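Local coordinates for cystathionine beta-lyase family protein, YNBB B.subtilis ortholog (Clostridium acetobutylicum, PDB 3HVY) that probably acts as a pyridoxal-phosphate-dependent lyase of the methionine gamma-lyase family, perhaps with a role in aluminium resistance, at residues 334-345 with 395-406; 30-38 with 324-332. All blocks are in the same frame, centred on the assembly; numbering follows the deposited sequence.

Contact 1. Residues 334-345 with 395-406; sequences IQAIKFNDEKKL and APIREPYIGYLQ
Leu-345, on the first turn of helix 342-354, sets its branched end over strands 392-396 and 402-406 where the loop joins them, and this is the tight part of the contact. With CG anti to the backbone N (chi1 174°), CD1 lies against both strands, 3.6 Å from Ala-395 CB and also on Gly-403 CA, while CD2 packs on the connecting loop, 3.7 Å from Tyr-401 CB. Having no side chain, Gly-403 lets Leu-345 CD1 and the Phe-339 ring close in on its CA. The Phe-339 ring is held between Leu-345 CA on one face and Ile-337 CG2 on the other, with Tyr-401 O in plane at its edge.

Strands 334-338 and 402-406 are antiparallel neighbours in a five-stranded sheet consistent with the small C-terminal domain of fold type I PLP enzymes. Gln-335 with Leu-405 and Ile-337 with Gly-403 form the hydrogen-bonded pairs; Leu-405 N to Gln-335 O is 2.8 Å and nearly straight at 171°. Ile-337 and Leu-405 face helix 287-317, whereas Ala-336, small enough for the ring of Tyr-404 to lie beside its CB, is on the other face with Ile-402.

Toward solvent the packing is looser. Pro-400 follows a cis peptide bond; its O accepts a weak bond from Asn-340 N, and Lys-338 CD passes Pro-400 CG at 4.1 Å. Asp-341 caps helix 342-354 by accepting Lys-344 N at OD2 (3.1 Å). Glu-342 CB sits over the Tyr-401 ring, 4.0 Å from its centroid, and a water 2.6 Å from Tyr-401 OH makes only a weak bond to Glu-342 OE1.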
loop_
_atom_site.group_PDB
_atom_site.type_symbol
_atom_site.label_atom_id
_atom_site.label_comp_id
_atom_site.label_asym_id
_atom_site.label_seq_id
_atom_site.Cartn_x
_atom_site.Cartn_y
_atom_site.Cartn_z
ATOM N N ILE D 334 14.780 -11.290 -25.584
ATOM C CA ILE D 334 15.763 -10.323 -26.047
ATOM C C ILE D 334 15.970 -10.371 -27.566
ATOM O O ILE D 334 15.966 -11.452 -28.149
ATOM C CB ILE D 334 17.136 -10.583 -25.428
ATOM C CG1 ILE D 334 17.050 -10.681 -23.896
ATOM C CG2 ILE D 334 18.153 -9.498 -25.876
ATOM C CD1 ILE D 334 16.382 -9.514 -23.275
ATOM N N GLN D 335 16.175 -9.181 -28.178
ATOM C CA GLN D 335 16.469 -9.060 -29.583
ATOM C C GLN D 335 17.658 -8.148 -29.712
ATOM O O GLN D 335 17.627 -7.041 -29.185
ATOM C CB GLN D 335 15.338 -8.397 -30.362
ATOM C CG GLN D 335 15.559 -8.374 -31.878
ATOM C CD GLN D 335 15.802 -9.768 -32.449
ATOM O OE1 GLN D 335 15.014 -10.666 -32.207
ATOM N NE2 GLN D 335 16.882 -9.940 -33.231
ATOM N N ALA D 336 18.661 -8.594 -30.459
ATOM C CA ALA D 336 19.880 -7.811 -30.756
ATOM C C ALA D 336 19.860 -7.336 -32.214
ATOM O O ALA D 336 19.349 -8.033 -33.095
ATOM C CB ALA D 336 21.172 -8.646 -30.440
ATOM N N ILE D 337 20.401 -6.144 -32.453
ATOM C CA ILE D 337 20.430 -5.537 -33.764
ATOM C C ILE D 337 21.862 -4.956 -33.945
ATOM O O ILE D 337 22.302 -4.178 -33.104
ATOM C CB ILE D 337 19.434 -4.363 -33.864
ATOM C CG1 ILE D 337 18.008 -4.755 -33.381
ATOM C CG2 ILE D 337 19.445 -3.756 -35.309
ATOM C CD1 ILE D 337 17.080 -3.548 -33.193
ATOM N N LYS D 338 22.581 -5.369 -34.983
ATOM C CA LYS D 338 23.934 -4.836 -35.253
ATOM C C LYS D 338 23.809 -3.579 -36.122
ATOM O O LYS D 338 23.648 -3.652 -37.321
ATOM C CB LYS D 338 24.792 -5.895 -35.913
ATOM C CG LYS D 338 26.260 -5.542 -36.070
ATOM C CD LYS D 338 27.081 -6.669 -36.689
ATOM C CE LYS D 338 27.134 -7.916 -35.777
ATOM N NZ LYS D 338 28.111 -8.965 -36.218
ATOM N N PHE D 339 23.870 -2.415 -35.496
ATOM C CA PHE D 339 23.700 -1.163 -36.237
ATOM C C PHE D 339 24.932 -0.820 -37.091
ATOM O O PHE D 339 24.791 -0.194 -38.131
ATOM C CB PHE D 339 23.319 -0.026 -35.280
ATOM C CG PHE D 339 21.949 -0.171 -34.693
ATOM C CD1 PHE D 339 20.836 0.238 -35.405
ATOM C CD2 PHE D 339 21.770 -0.769 -33.472
ATOM C CE1 PHE D 339 19.591 0.095 -34.893
ATOM C CE2 PHE D 339 20.526 -0.908 -32.931
ATOM C CZ PHE D 339 19.431 -0.476 -33.644
ATOM N N ASN D 340 26.115 -1.258 -36.652
ATOM C CA ASN D 340 27.397 -1.014 -37.341
ATOM C C ASN D 340 27.696 0.473 -37.469
ATOM O O ASN D 340 28.400 0.890 -38.396
ATOM C CB ASN D 340 27.444 -1.650 -38.738
ATOM C CG ASN D 340 27.870 -3.090 -38.720
ATOM O OD1 ASN D 340 28.815 -3.468 -38.013
ATOM N ND2 ASN D 340 27.173 -3.926 -39.514
ATOM N N ASP D 341 27.145 1.267 -36.556
ATOM C CA ASP D 341 27.269 2.696 -36.615
ATOM C C ASP D 341 26.785 3.275 -35.277
ATOM O O ASP D 341 25.679 2.965 -34.811
ATOM C CB ASP D 341 26.466 3.246 -37.818
ATOM C CG ASP D 341 26.583 4.751 -37.966
ATOM O OD1 ASP D 341 27.659 5.239 -38.385
ATOM O OD2 ASP D 341 25.602 5.445 -37.658
ATOM N N GLU D 342 27.603 4.142 -34.684
ATOM C CA GLU D 342 27.309 4.689 -33.388
ATOM C C GLU D 342 26.073 5.578 -33.395
ATOM O O GLU D 342 25.219 5.454 -32.536
ATOM C CB GLU D 342 28.512 5.441 -32.850
ATOM C CG GLU D 342 28.311 5.943 -31.425
ATOM C CD GLU D 342 29.589 6.507 -30.807
ATOM O OE1 GLU D 342 30.620 6.519 -31.513
ATOM O OE2 GLU D 342 29.561 6.916 -29.615
ATOM N N LYS D 343 25.944 6.434 -34.386
ATOM C CA LYS D 343 24.810 7.329 -34.430
ATOM C C LYS D 343 23.514 6.552 -34.541
ATOM O O LYS D 343 22.552 6.843 -33.827
ATOM C CB LYS D 343 24.892 8.257 -35.603
ATOM C CG LYS D 343 23.748 9.248 -35.666
ATOM C CD LYS D 343 24.023 10.378 -36.655
ATOM C CE LYS D 343 23.148 11.603 -36.399
ATOM N NZ LYS D 343 21.685 11.357 -36.605
ATOM N N LYS D 344 23.487 5.591 -35.462
ATOM C CA LYS D 344 22.279 4.754 -35.682
ATOM C C LYS D 344 21.826 4.055 -34.399
ATOM O O LYS D 344 20.636 4.026 -34.062
ATOM C CB LYS D 344 22.520 3.752 -36.816
ATOM C CG LYS D 344 22.612 4.385 -38.188
ATOM C CD LYS D 344 22.983 3.334 -39.212
ATOM C CE LYS D 344 23.016 3.877 -40.609
ATOM N NZ LYS D 344 23.458 2.793 -41.520
ATOM N N LEU D 345 22.786 3.506 -33.667
ATOM C CA LEU D 345 22.494 2.865 -32.405
ATOM C C LEU D 345 21.826 3.819 -31.422
ATOM O O LEU D 345 20.825 3.479 -30.776
ATOM C CB LEU D 345 23.784 2.337 -31.789
ATOM C CG LEU D 345 23.758 1.739 -30.377
ATOM C CD1 LEU D 345 22.738 0.630 -30.205
ATOM C CD2 LEU D 345 25.158 1.240 -30.002
ATOM N N ALA D 395 22.493 -0.623 -24.563
ATOM C CA ALA D 395 23.638 -0.966 -25.358
ATOM C C ALA D 395 24.898 -0.366 -24.792
ATOM O O ALA D 395 24.912 0.805 -24.449
ATOM C CB ALA D 395 23.447 -0.442 -26.800
ATOM N N PRO D 396 25.959 -1.158 -24.707
ATOM C CA PRO D 396 27.273 -0.521 -24.532
ATOM C C PRO D 396 27.703 0.156 -25.808
ATOM O O PRO D 396 27.465 -0.356 -26.904
ATOM C CB PRO D 396 28.194 -1.695 -24.264
ATOM C CG PRO D 396 27.536 -2.852 -24.881
ATOM C CD PRO D 396 26.059 -2.622 -24.732
ATOM N N ILE D 397 28.374 1.300 -25.695
ATOM C CA ILE D 397 28.793 2.015 -26.889
ATOM C C ILE D 397 30.178 1.512 -27.280
ATOM O O ILE D 397 31.196 1.972 -26.752
ATOM C CB ILE D 397 28.786 3.539 -26.681
ATOM C CG1 ILE D 397 27.394 4.010 -26.247
ATOM C CG2 ILE D 397 29.134 4.259 -27.965
ATOM C CD1 ILE D 397 26.374 3.886 -27.379
ATOM N N ARG D 398 30.188 0.524 -28.172
ATOM C CA ARG D 398 31.430 -0.019 -28.734
ATOM C C ARG D 398 31.076 -0.730 -30.021
ATOM O O ARG D 398 29.924 -1.227 -30.185
ATOM C CB ARG D 398 32.091 -1.010 -27.786
ATOM C CG ARG D 398 31.138 -1.989 -27.101
ATOM C CD ARG D 398 31.912 -3.164 -26.540
ATOM N NE ARG D 398 31.423 -3.636 -25.240
ATOM C CZ ARG D 398 30.658 -4.714 -25.021
ATOM N NH1 ARG D 398 30.210 -5.499 -26.011
ATOM N NH2 ARG D 398 30.325 -5.014 -23.774
ATOM N N GLU D 399 32.049 -0.771 -30.920
ATOM C CA GLU D 399 31.947 -1.490 -32.214
ATOM C C GLU D 399 31.559 -2.902 -31.903
ATOM O O GLU D 399 31.932 -3.407 -30.865
ATOM C CB GLU D 399 33.287 -1.493 -32.985
ATOM C CG GLU D 399 33.566 -0.222 -33.793
ATOM N N PRO D 400 30.721 -3.524 -32.745
ATOM C CA PRO D 400 30.095 -2.995 -33.935
ATOM C C PRO D 400 28.695 -2.393 -33.642
ATOM O O PRO D 400 27.820 -2.470 -34.496
ATOM C CB PRO D 400 29.998 -4.233 -34.824
ATOM C CG PRO D 400 29.774 -5.357 -33.827
ATOM C CD PRO D 400 30.331 -4.927 -32.508
ATOM N N TYR D 401 28.503 -1.830 -32.439
ATOM C CA TYR D 401 27.287 -1.049 -32.093
ATOM C C TYR D 401 26.006 -1.858 -32.216
ATOM O O TYR D 401 25.078 -1.512 -32.955
ATOM C CB TYR D 401 27.214 0.250 -32.907
ATOM C CG TYR D 401 28.515 1.032 -32.803
ATOM C CD1 TYR D 401 28.849 1.686 -31.629
ATOM C CD2 TYR D 401 29.442 1.019 -33.841
ATOM C CE1 TYR D 401 30.075 2.356 -31.499
ATOM C CE2 TYR D 401 30.657 1.656 -33.724
ATOM C CZ TYR D 401 30.970 2.336 -32.556
ATOM O OH TYR D 401 32.177 3.010 -32.465
ATOM N N ILE D 402 25.995 -2.928 -31.430
ATOM C CA ILE D 402 24.866 -3.784 -31.305
ATOM C C ILE D 402 23.978 -3.194 -30.256
ATOM O O ILE D 402 24.425 -2.804 -29.174
ATOM C CB ILE D 402 25.287 -5.171 -30.827
ATOM C CG1 ILE D 402 26.185 -5.863 -31.871
ATOM C CG2 ILE D 402 24.028 -6.014 -30.500
ATOM C CD1 ILE D 402 27.087 -6.937 -31.327
ATOM N N GLY D 403 22.678 -3.171 -30.541
ATOM C CA GLY D 403 21.721 -2.742 -29.555
ATOM C C GLY D 403 20.799 -3.862 -29.136
ATOM O O GLY D 403 20.498 -4.787 -29.928
ATOM N N TYR D 404 20.286 -3.751 -27.910
ATOM C CA TYR D 404 19.471 -4.812 -27.359
ATOM C C TYR D 404 18.129 -4.270 -26.956
ATOM O O TYR D 404 18.062 -3.362 -26.142
ATOM C CB TYR D 404 20.185 -5.460 -26.180
ATOM C CG TYR D 404 21.569 -5.944 -26.541
ATOM C CD1 TYR D 404 21.799 -7.242 -26.951
ATOM C CD2 TYR D 404 22.635 -5.090 -26.493
ATOM C CE1 TYR D 404 23.084 -7.657 -27.295
ATOM C CE2 TYR D 404 23.880 -5.491 -26.843
ATOM C CZ TYR D 404 24.103 -6.782 -27.247
ATOM O OH TYR D 404 25.396 -7.193 -27.601
ATOM N N LEU D 405 17.076 -4.829 -27.555
ATOM C CA LEU D 405 15.695 -4.446 -27.308
ATOM C C LEU D 405 15.007 -5.581 -26.591
ATOM O O LEU D 405 15.233 -6.740 -26.889
ATOM C CB LEU D 405 14.963 -4.201 -28.641
ATOM C CG LEU D 405 13.474 -3.835 -28.546
ATOM C CD1 LEU D 405 13.353 -2.355 -28.455
ATOM C CD2 LEU D 405 12.650 -4.319 -29.710
ATOM N N GLN D 406 14.213 -5.255 -25.597
ATOM C CA GLN D 406 13.388 -6.260 -24.953
ATOM C C GLN D 406 12.147 -5.675 -24.348
ATOM O O GLN D 406 12.112 -4.513 -23.994
ATOM C CB GLN D 406 14.112 -7.054 -23.882
ATOM C CG GLN D 406 14.542 -6.287 -22.704
ATOM C CD GLN D 406 15.778 -5.542 -22.978
ATOM O OE1 GLN D 406 16.756 -6.115 -23.447
ATOM N NE2 GLN D 406 15.753 -4.249 -22.727
HETATM O O HOH W 1 32.436 4.048 -30.118
#

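Contact 2. Residues 30-38 with 324-332; sequences DVEKEFKYY and PKYNDKRTD
Lys-329 reaches from the loop between strands 321-323 and 334-338, the connection of a beta hairpin at the edge of the antiparallel sheet, to Glu-34 on the long helix 18-55. The loop opens with a type I beta turn, Lys-325 to Asp-328.

The charged interaction is a salt bridge: NZ of Lys-329 lies 2.7 Å from Glu-34 OE1, on the syn lone pair of that oxygen. A long, flexible lysine suits this place because bends at chi2 and chi4 (-78°) lay its chain over an aromatic face while the amine turns to the carboxylate. The aromatic interactions follow from that path. Lys-329 CE stands 3.4 Å from the centroid of the Tyr-37 ring, and NZ makes a cation-pi contact with the same face, so the ring and the carboxylate share one cation. Tyr-326 meets Val-31 CG1 through CD2 at 4.0 Å and turns its edge to Asp-30 O; its ring forms a cation-pi pair with Arg-313 of helix 287-317.

Among the hydrogen bonds, Arg-330 N donates to Tyr-38 OH at 3.1 Å, the phenol long enough to reach the loop backbone from the helix. Arg-330 NE donates to Asp-328 O in the guanidinium plane, while NH1 reaches Gln-335 OE1 of the next strand. A water bridges the two segments, 3.0 Å from Glu-34 OE1, 2.7 Å from Tyr-38 OH and 2.6 Å from Tyr-326 O.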
loop_
_atom_site.group_PDB
_atom_site.type_symbol
_atom_site.label_atom_id
_atom_site.label_comp_id
_atom_site.label_asym_id
_atom_site.label_seq_id
_atom_site.Cartn_x
_atom_site.Cartn_y
_atom_site.Cartn_z
ATOM N N ASP D 30 5.433 -11.509 -42.977
ATOM C CA ASP D 30 6.500 -12.482 -42.852
ATOM C C ASP D 30 6.503 -13.220 -41.543
ATOM O O ASP D 30 6.934 -14.379 -41.474
ATOM C CB ASP D 30 7.864 -11.798 -43.029
ATOM C CG ASP D 30 8.151 -11.371 -44.467
ATOM O OD1 ASP D 30 7.420 -11.791 -45.362
ATOM O OD2 ASP D 30 9.158 -10.640 -44.714
ATOM N N VAL D 31 6.073 -12.571 -40.469
ATOM C CA VAL D 31 6.143 -13.219 -39.147
ATOM C C VAL D 31 4.855 -13.884 -38.686
ATOM O O VAL D 31 4.791 -14.422 -37.580
ATOM C CB VAL D 31 6.588 -12.237 -38.035
ATOM C CG1 VAL D 31 7.963 -11.611 -38.355
ATOM C CG2 VAL D 31 5.563 -11.161 -37.748
ATOM N N GLU D 32 3.837 -13.887 -39.530
ATOM C CA GLU D 32 2.547 -14.467 -39.120
ATOM C C GLU D 32 2.619 -15.948 -38.725
ATOM O O GLU D 32 2.008 -16.341 -37.740
ATOM C CB GLU D 32 1.487 -14.255 -40.176
ATOM C CG GLU D 32 0.037 -14.426 -39.660
ATOM N N LYS D 33 3.356 -16.771 -39.450
ATOM C CA LYS D 33 3.495 -18.183 -39.067
ATOM C C LYS D 33 4.238 -18.346 -37.735
ATOM O O LYS D 33 3.896 -19.222 -36.931
ATOM C CB LYS D 33 4.177 -19.019 -40.179
ATOM N N GLU D 34 5.277 -17.536 -37.510
ATOM C CA GLU D 34 5.969 -17.570 -36.241
ATOM C C GLU D 34 4.995 -17.230 -35.090
ATOM O O GLU D 34 5.010 -17.851 -34.048
ATOM C CB GLU D 34 7.119 -16.558 -36.216
ATOM C CG GLU D 34 8.152 -16.714 -37.273
ATOM C CD GLU D 34 8.619 -18.126 -37.432
ATOM O OE1 GLU D 34 9.071 -18.729 -36.433
ATOM O OE2 GLU D 34 8.565 -18.617 -38.573
ATOM N N PHE D 35 4.208 -16.177 -35.248
ATOM C CA PHE D 35 3.269 -15.749 -34.223
ATOM C C PHE D 35 2.281 -16.881 -33.851
ATOM O O PHE D 35 1.937 -17.075 -32.669
ATOM C CB PHE D 35 2.509 -14.491 -34.676
ATOM C CG PHE D 35 3.278 -13.192 -34.504
ATOM C CD1 PHE D 35 4.658 -13.173 -34.360
ATOM C CD2 PHE D 35 2.610 -11.978 -34.612
ATOM C CE1 PHE D 35 5.367 -11.951 -34.272
ATOM C CE2 PHE D 35 3.274 -10.785 -34.477
ATOM C CZ PHE D 35 4.638 -10.755 -34.287
ATOM N N LYS D 36 1.817 -17.626 -34.839
ATOM C CA LYS D 36 0.884 -18.733 -34.573
ATOM C C LYS D 36 1.548 -19.830 -33.767
ATOM O O LYS D 36 0.936 -20.485 -32.905
ATOM C CB LYS D 36 0.300 -19.308 -35.902
ATOM C CG LYS D 36 -0.705 -18.341 -36.556
ATOM C CD LYS D 36 -1.358 -18.870 -37.855
ATOM N N TYR D 37 2.821 -20.031 -34.030
ATOM C CA TYR D 37 3.584 -20.994 -33.279
ATOM C C TYR D 37 3.662 -20.561 -31.807
ATOM O O TYR D 37 3.507 -21.388 -30.902
ATOM C CB TYR D 37 4.971 -21.111 -33.911
ATOM C CG TYR D 37 5.975 -21.887 -33.108
ATOM C CD1 TYR D 37 6.768 -21.254 -32.172
ATOM C CD2 TYR D 37 6.171 -23.260 -33.331
ATOM C CE1 TYR D 37 7.690 -21.954 -31.464
ATOM C CE2 TYR D 37 7.086 -23.963 -32.634
ATOM C CZ TYR D 37 7.847 -23.307 -31.694
ATOM O OH TYR D 37 8.779 -23.971 -30.984
ATOM N N TYR D 38 3.935 -19.284 -31.555
ATOM C CA TYR D 38 3.996 -18.813 -30.156
ATOM C C TYR D 38 2.663 -18.863 -29.451
ATOM O O TYR D 38 2.614 -19.075 -28.214
ATOM C CB TYR D 38 4.629 -17.432 -30.042
ATOM C CG TYR D 38 6.096 -17.497 -30.448
ATOM C CD1 TYR D 38 7.012 -18.219 -29.710
ATOM C CD2 TYR D 38 6.536 -16.888 -31.612
ATOM C CE1 TYR D 38 8.350 -18.304 -30.128
ATOM C CE2 TYR D 38 7.866 -16.981 -32.020
ATOM C CZ TYR D 38 8.753 -17.681 -31.294
ATOM O OH TYR D 38 10.058 -17.795 -31.760
ATOM N N PRO D 324 18.484 -13.037 -32.336
ATOM C CA PRO D 324 18.270 -14.111 -33.298
ATOM C C PRO D 324 17.498 -13.635 -34.519
ATOM O O PRO D 324 16.972 -12.491 -34.522
ATOM C CB PRO D 324 17.390 -15.119 -32.524
ATOM C CG PRO D 324 17.517 -14.719 -31.100
ATOM C CD PRO D 324 17.715 -13.247 -31.101
ATOM N N LYS D 325 17.401 -14.507 -35.536
ATOM C CA LYS D 325 16.631 -14.183 -36.735
ATOM C C LYS D 325 15.173 -14.377 -36.399
ATOM O O LYS D 325 14.863 -15.046 -35.443
ATOM C CB LYS D 325 17.035 -15.067 -37.902
ATOM C CG LYS D 325 18.524 -14.959 -38.209
ATOM C CD LYS D 325 18.982 -13.588 -38.534
ATOM C CE LYS D 325 20.541 -13.638 -38.586
ATOM N NZ LYS D 325 20.998 -12.456 -39.249
ATOM N N TYR D 326 14.304 -13.768 -37.180
ATOM C CA TYR D 326 12.880 -13.815 -36.940
ATOM C C TYR D 326 12.297 -15.195 -36.824
ATOM O O TYR D 326 11.352 -15.403 -36.090
ATOM C CB TYR D 326 12.154 -13.035 -38.041
ATOM C CG TYR D 326 11.982 -13.703 -39.364
ATOM C CD1 TYR D 326 13.073 -13.923 -40.200
ATOM C CD2 TYR D 326 10.720 -14.061 -39.828
ATOM C CE1 TYR D 326 12.934 -14.480 -41.422
ATOM C CE2 TYR D 326 10.562 -14.610 -41.101
ATOM C CZ TYR D 326 11.670 -14.815 -41.884
ATOM O OH TYR D 326 11.577 -15.345 -43.130
ATOM N N ASN D 327 12.886 -16.141 -37.540
ATOM C CA ASN D 327 12.414 -17.493 -37.527
ATOM C C ASN D 327 13.251 -18.431 -36.719
ATOM O O ASN D 327 13.031 -19.610 -36.820
ATOM C CB ASN D 327 12.154 -18.021 -38.930
ATOM C CG ASN D 327 13.420 -18.219 -39.720
ATOM O OD1 ASN D 327 14.479 -17.734 -39.343
ATOM N ND2 ASN D 327 13.318 -18.920 -40.822
ATOM N N ASP D 328 14.217 -17.915 -35.941
ATOM C CA ASP D 328 14.872 -18.694 -34.894
ATOM C C ASP D 328 13.934 -18.727 -33.719
ATOM O O ASP D 328 13.583 -17.678 -33.179
ATOM C CB ASP D 328 16.158 -18.020 -34.393
ATOM C CG ASP D 328 17.282 -18.091 -35.396
ATOM O OD1 ASP D 328 17.371 -19.100 -36.125
ATOM O OD2 ASP D 328 18.102 -17.164 -35.427
ATOM N N LYS D 329 13.504 -19.911 -33.328
ATOM C CA LYS D 329 12.559 -20.041 -32.219
ATOM C C LYS D 329 13.249 -19.612 -30.897
ATOM O O LYS D 329 14.374 -19.971 -30.596
ATOM C CB LYS D 329 11.947 -21.449 -32.133
ATOM C CG LYS D 329 11.128 -21.879 -33.430
ATOM C CD LYS D 329 9.969 -20.913 -33.792
ATOM C CE LYS D 329 9.015 -21.465 -34.872
ATOM N NZ LYS D 329 9.527 -21.381 -36.256
ATOM N N ARG D 330 12.549 -18.757 -30.167
ATOM C CA ARG D 330 13.092 -18.081 -29.017
ATOM C C ARG D 330 13.080 -18.852 -27.703
ATOM O O ARG D 330 12.279 -19.775 -27.477
ATOM C CB ARG D 330 12.335 -16.757 -28.842
ATOM C CG ARG D 330 12.261 -15.885 -30.104
ATOM C CD ARG D 330 13.594 -15.694 -30.683
ATOM N NE ARG D 330 13.669 -14.999 -31.991
ATOM C CZ ARG D 330 13.851 -13.687 -32.114
ATOM N NH1 ARG D 330 13.873 -12.917 -31.054
ATOM N NH2 ARG D 330 13.992 -13.135 -33.304
ATOM N N THR D 331 14.023 -18.457 -26.860
ATOM C CA THR D 331 14.086 -18.954 -25.517
ATOM C C THR D 331 13.993 -17.857 -24.487
ATOM O O THR D 331 13.719 -18.144 -23.291
ATOM C CB THR D 331 15.364 -19.789 -25.305
ATOM O OG1 THR D 331 15.176 -20.608 -24.162
ATOM C CG2 THR D 331 16.603 -18.922 -25.106
ATOM N N ASP D 332 14.274 -16.603 -24.908
ATOM C CA ASP D 332 14.082 -15.440 -24.070
ATOM C C ASP D 332 13.444 -14.298 -24.886
ATOM O O ASP D 332 13.103 -14.488 -26.043
ATOM C CB ASP D 332 15.371 -15.037 -23.369
ATOM C CG ASP D 332 16.407 -14.535 -24.318
ATOM O OD1 ASP D 332 16.003 -14.054 -25.382
ATOM O OD2 ASP D 332 17.611 -14.595 -24.009
HETATM O O HOH W 2 10.503 -17.141 -34.325
#

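Contact 2 closes in the chain just before contact 1 opens, since the loop 324-332 leads almost directly into strand 334-338, and their centres are about 21 Å apart. They meet at Gln-335, whose amide probably bonds both ways to the loop: OE1 is 2.8 Å from Arg-330 NH1, and NE2 is 2.9 Å from Pro-324 O. Strand 334-338 has 402-406 as one neighbour and 321-323 as the other, while the loop before it packs against helix 18-55. Helix 287-317 touches side chains of both contacts, Ala-312 meeting Gln-335 as well as Arg-330. The cofactor is carried as an aldimine on Lys-244, which belongs to neither contact; both join parts of the fold away from that lysine in sequence.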